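Local coordinates for protein cell division GTPase FtsZ, diverged (Clostridium botulinum C, PDB 3V3T) that is a diverged relative of the cell-division protein FtsZ, with the two-domain fold of the tubulin/FtsZ family, at residues K211-D219 and S231-Y240. The protein carries 1 engineered substitution. Residues are numbered along the deposited sequence; the frame is centred on the assembly and turned at random.
Sequences KSNVILEFD and SLKESIFAEY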
loop_
_atom_site.group_PDB
_atom_site.type_symbol
_atom_site.label_atom_id
_atom_site.label_comp_id
_atom_site.label_asym_id
_atom_site.label_seq_id
_atom_site.Cartn_x
_atom_site.Cartn_y
_atom_site.Cartn_z
ATOM N N LYS A 211 6.629 -2.193 8.775
ATOM C CA LYS A 211 7.268 -2.894 7.676
ATOM C C LYS A 211 6.216 -3.318 6.674
ATOM O O LYS A 211 5.150 -2.688 6.548
ATOM C CB LYS A 211 8.070 -4.091 8.193
ATOM C CG LYS A 211 9.296 -3.649 9.002
ATOM C CD LYS A 211 9.580 -4.569 10.183
ATOM C CE LYS A 211 10.410 -5.773 9.801
ATOM N NZ LYS A 211 10.510 -6.733 10.954
ATOM N N SER A 212 6.490 -4.409 5.982
ATOM C CA SER A 212 5.738 -4.714 4.789
ATOM C C SER A 212 4.575 -5.653 5.005
ATOM O O SER A 212 4.667 -6.660 5.696
ATOM C CB SER A 212 6.660 -5.243 3.687
ATOM O OG SER A 212 6.780 -4.269 2.682
ATOM N N ASN A 213 3.484 -5.295 4.356
ATOM C CA ASN A 213 2.283 -6.080 4.427
ATOM C C ASN A 213 1.956 -6.645 3.029
ATOM O O ASN A 213 2.167 -5.991 2.007
ATOM C CB ASN A 213 1.149 -5.226 5.028
ATOM C CG ASN A 213 1.411 -4.831 6.505
ATOM O OD1 ASN A 213 2.516 -5.020 7.048
ATOM N ND2 ASN A 213 0.386 -4.269 7.150
ATOM N N VAL A 214 1.496 -7.894 2.989
ATOM C CA VAL A 214 1.072 -8.505 1.728
ATOM C C VAL A 214 -0.298 -9.190 1.947
ATOM O O VAL A 214 -0.513 -9.858 2.958
ATOM C CB VAL A 214 2.126 -9.507 1.179
ATOM C CG1 VAL A 214 1.529 -10.395 0.092
ATOM C CG2 VAL A 214 3.323 -8.754 0.629
ATOM N N ILE A 215 -1.231 -8.987 1.018
ATOM C CA ILE A 215 -2.565 -9.574 1.119
ATOM C C ILE A 215 -2.720 -10.589 -0.004
ATOM O O ILE A 215 -2.474 -10.260 -1.162
ATOM C CB ILE A 215 -3.673 -8.489 0.971
ATOM C CG1 ILE A 215 -3.462 -7.358 1.979
ATOM C CG2 ILE A 215 -5.067 -9.106 1.107
ATOM C CD1 ILE A 215 -4.411 -6.188 1.804
ATOM N N LEU A 216 -3.118 -11.814 0.334
ATOM C CA LEU A 216 -3.308 -12.869 -0.668
ATOM C C LEU A 216 -4.704 -13.455 -0.622
ATOM O O LEU A 216 -5.235 -13.714 0.450
ATOM C CB LEU A 216 -2.323 -14.015 -0.442
ATOM C CG LEU A 216 -0.833 -13.649 -0.436
ATOM C CD1 LEU A 216 -0.002 -14.819 0.098
ATOM C CD2 LEU A 216 -0.376 -13.250 -1.831
ATOM N N GLU A 217 -5.293 -13.681 -1.789
ATOM C CA GLU A 217 -6.494 -14.492 -1.870
ATOM C C GLU A 217 -6.260 -15.736 -2.739
ATOM O O GLU A 217 -5.577 -15.680 -3.762
ATOM C CB GLU A 217 -7.691 -13.659 -2.329
ATOM C CG GLU A 217 -8.151 -12.665 -1.258
ATOM C CD GLU A 217 -9.326 -11.809 -1.686
ATOM O OE1 GLU A 217 -9.856 -12.019 -2.789
ATOM O OE2 GLU A 217 -9.727 -10.915 -0.911
ATOM N N PHE A 218 -6.813 -16.864 -2.312
ATOM C CA PHE A 218 -6.558 -18.121 -2.992
ATOM C C PHE A 218 -7.810 -18.947 -3.216
ATOM O O PHE A 218 -8.827 -18.761 -2.540
ATOM C CB PHE A 218 -5.507 -18.945 -2.250
ATOM C CG PHE A 218 -5.932 -19.400 -0.885
ATOM C CD1 PHE A 218 -6.447 -20.675 -0.693
ATOM C CD2 PHE A 218 -5.783 -18.564 0.218
ATOM C CE1 PHE A 218 -6.829 -21.109 0.575
ATOM C CE2 PHE A 218 -6.153 -18.981 1.482
ATOM C CZ PHE A 218 -6.679 -20.262 1.665
ATOM N N ASP A 219 -7.699 -19.870 -4.171
ATOM C CA ASP A 219 -8.812 -20.694 -4.616
ATOM C C ASP A 219 -9.248 -21.710 -3.566
ATOM O O ASP A 219 -8.420 -22.434 -3.014
ATOM C CB ASP A 219 -8.417 -21.428 -5.898
ATOM C CG ASP A 219 -9.571 -22.177 -6.518
ATOM O OD1 ASP A 219 -10.613 -22.328 -5.850
ATOM O OD2 ASP A 219 -9.430 -22.618 -7.677
ATOM N N SER A 231 -1.196 -17.881 -5.945
ATOM C CA SER A 231 -1.523 -16.569 -5.426
ATOM C C SER A 231 -0.283 -15.670 -5.266
ATOM O O SER A 231 -0.294 -14.503 -5.680
ATOM C CB SER A 231 -2.283 -16.709 -4.110
ATOM O OG SER A 231 -2.536 -15.437 -3.555
ATOM N N LEU A 232 0.778 -16.206 -4.671
ATOM C CA LEU A 232 2.028 -15.453 -4.542
ATOM C C LEU A 232 2.661 -15.147 -5.900
ATOM O O LEU A 232 3.082 -14.023 -6.166
ATOM C CB LEU A 232 3.039 -16.215 -3.693
ATOM C CG LEU A 232 3.076 -15.979 -2.197
ATOM C CD1 LEU A 232 4.032 -17.011 -1.610
ATOM C CD2 LEU A 232 3.519 -14.538 -1.877
ATOM N N LYS A 233 2.754 -16.150 -6.760
ATOM C CA LYS A 233 3.342 -15.904 -8.065
ATOM C C LYS A 233 2.619 -14.788 -8.824
ATOM O O LYS A 233 3.257 -13.952 -9.480
ATOM C CB LYS A 233 3.343 -17.173 -8.886
ATOM C CG LYS A 233 4.514 -18.079 -8.563
ATOM C CD LYS A 233 5.846 -17.441 -8.961
ATOM C CE LYS A 233 7.016 -18.295 -8.487
ATOM N NZ LYS A 233 8.328 -17.748 -8.911
ATOM N N GLU A 234 1.292 -14.786 -8.733
ATOM C CA GLU A 234 0.470 -13.826 -9.461
ATOM C C GLU A 234 0.241 -12.543 -8.675
ATOM O O GLU A 234 -0.466 -11.643 -9.138
ATOM C CB GLU A 234 -0.872 -14.464 -9.841
ATOM C CG GLU A 234 -0.714 -15.625 -10.833
ATOM C CD GLU A 234 -2.036 -16.231 -11.258
ATOM O OE1 GLU A 234 -3.056 -15.965 -10.591
ATOM O OE2 GLU A 234 -2.057 -16.976 -12.263
ATOM N N SER A 235 0.836 -12.457 -7.490
ATOM C CA SER A 235 0.532 -11.357 -6.563
ATOM C C SER A 235 0.846 -9.970 -7.130
ATOM O O SER A 235 1.876 -9.770 -7.761
ATOM C CB SER A 235 1.264 -11.548 -5.233
ATOM O OG SER A 235 0.915 -10.531 -4.322
ATOM N N ILE A 236 -0.047 -9.011 -6.898
ATOM C CA ILE A 236 0.202 -7.647 -7.332
ATOM C C ILE A 236 1.208 -6.926 -6.438
ATOM O O ILE A 236 1.719 -5.856 -6.806
ATOM C CB ILE A 236 -1.074 -6.807 -7.383
ATOM C CG1 ILE A 236 -1.728 -6.741 -5.998
ATOM C CG2 ILE A 236 -2.004 -7.345 -8.430
ATOM C CD1 ILE A 236 -2.722 -5.621 -5.858
ATOM N N PHE A 237 1.473 -7.497 -5.265
ATOM C CA PHE A 237 2.511 -6.982 -4.359
ATOM C C PHE A 237 3.915 -7.361 -4.796
ATOM O O PHE A 237 4.128 -8.442 -5.323
ATOM C CB PHE A 237 2.307 -7.496 -2.937
ATOM C CG PHE A 237 1.117 -6.905 -2.256
ATOM C CD1 PHE A 237 1.255 -5.844 -1.387
ATOM C CD2 PHE A 237 -0.154 -7.399 -2.506
ATOM C CE1 PHE A 237 0.130 -5.284 -0.760
ATOM C CE2 PHE A 237 -1.275 -6.845 -1.873
ATOM C CZ PHE A 237 -1.123 -5.791 -1.008
ATOM N N ALA A 238 4.866 -6.453 -4.570
ATOM C CA ALA A 238 6.255 -6.701 -4.905
ATOM C C ALA A 238 6.743 -7.980 -4.235
ATOM O O ALA A 238 6.506 -8.208 -3.052
ATOM C CB ALA A 238 7.109 -5.536 -4.478
ATOM N N GLU A 239 7.450 -8.801 -4.993
ATOM C CA GLU A 239 7.945 -10.058 -4.467
ATOM C C GLU A 239 8.857 -9.906 -3.242
ATOM O O GLU A 239 9.761 -9.074 -3.227
ATOM C CB GLU A 239 8.688 -10.815 -5.564
ATOM C CG GLU A 239 9.336 -12.099 -5.078
ATOM C CD GLU A 239 10.034 -12.841 -6.197
ATOM O OE1 GLU A 239 10.185 -12.258 -7.290
ATOM O OE2 GLU A 239 10.431 -14.005 -5.988
ATOM N N TYR A 240 8.650 -10.755 -2.237
ATOM C CA TYR A 240 9.542 -10.785 -1.081
ATOM C C TYR A 240 10.284 -12.114 -1.001
ATOM O O TYR A 240 9.738 -13.158 -1.350
ATOM C CB TYR A 240 8.776 -10.501 0.222
ATOM C CG TYR A 240 7.675 -11.484 0.572
ATOM C CD1 TYR A 240 7.935 -12.592 1.377
ATOM C CD2 TYR A 240 6.367 -11.288 0.124
ATOM C CE1 TYR A 240 6.931 -13.480 1.723
ATOM C CE2 TYR A 240 5.351 -12.176 0.457
ATOM C CZ TYR A 240 5.637 -13.264 1.259
ATOM O OH TYR A 240 4.629 -14.146 1.601
HETATM O O HOH W 1 -1.581 -10.367 -3.872
#
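The aromatic ring of F237 lies flat against the backbone of strand 211-217. Over one face sit the CA of V214, 4.1 Å from the ring centroid and 12° off its normal, in a CH-pi contact, and the backbone N of I215, displaced toward the rim. The carbonyl O of N213 meets the ring obliquely at CE1 (3.5 Å), while CB and CG1 of I215 reach CE2 and CZ. V214 has CG1 anti to the backbone N (chi1 165°), which leaves CG2 anti to the carbonyl carbon and sets that methyl between CB of F237 at 3.9 Å and the ring of Y240, touched obliquely at CD2 and CE2. The Y240 hydroxyl is hydrogen-bonded to the V265 carbonyl.

Further along the strand, L216 reaches the helix and the following loop with both methyls: CD1 rests on CG of L232 at 4.0 Å, and CD2 on the hydroxyls of S231 and S235. The S231 hydroxyl donates to the E217 carbonyl (OG to O, 3.1 Å) from well above the carbonyl plane, 56° out of it, so the last turn of helix 224-233 is tied directly to the strand. A second polar link passes through a water that donates to I215 O and is also hydrogen-bonded to S235 OG. That same OG accepts from the backbone N of F237 (3.2 Å), an ST turn.

Strand 211-217 runs between strands 160-165 and 281-287 in the mixed sheet. It and helix 224-233, which follows it, belong to the TubZ-like C-terminal domain; the loop trailing the helix folds back along the strand edge that 160-165 pairs with at residues 211-213. F237 also touches L164, Y240 touches I287, and I215, besides meeting F237, packs on L182 and F186 of helix 172-187.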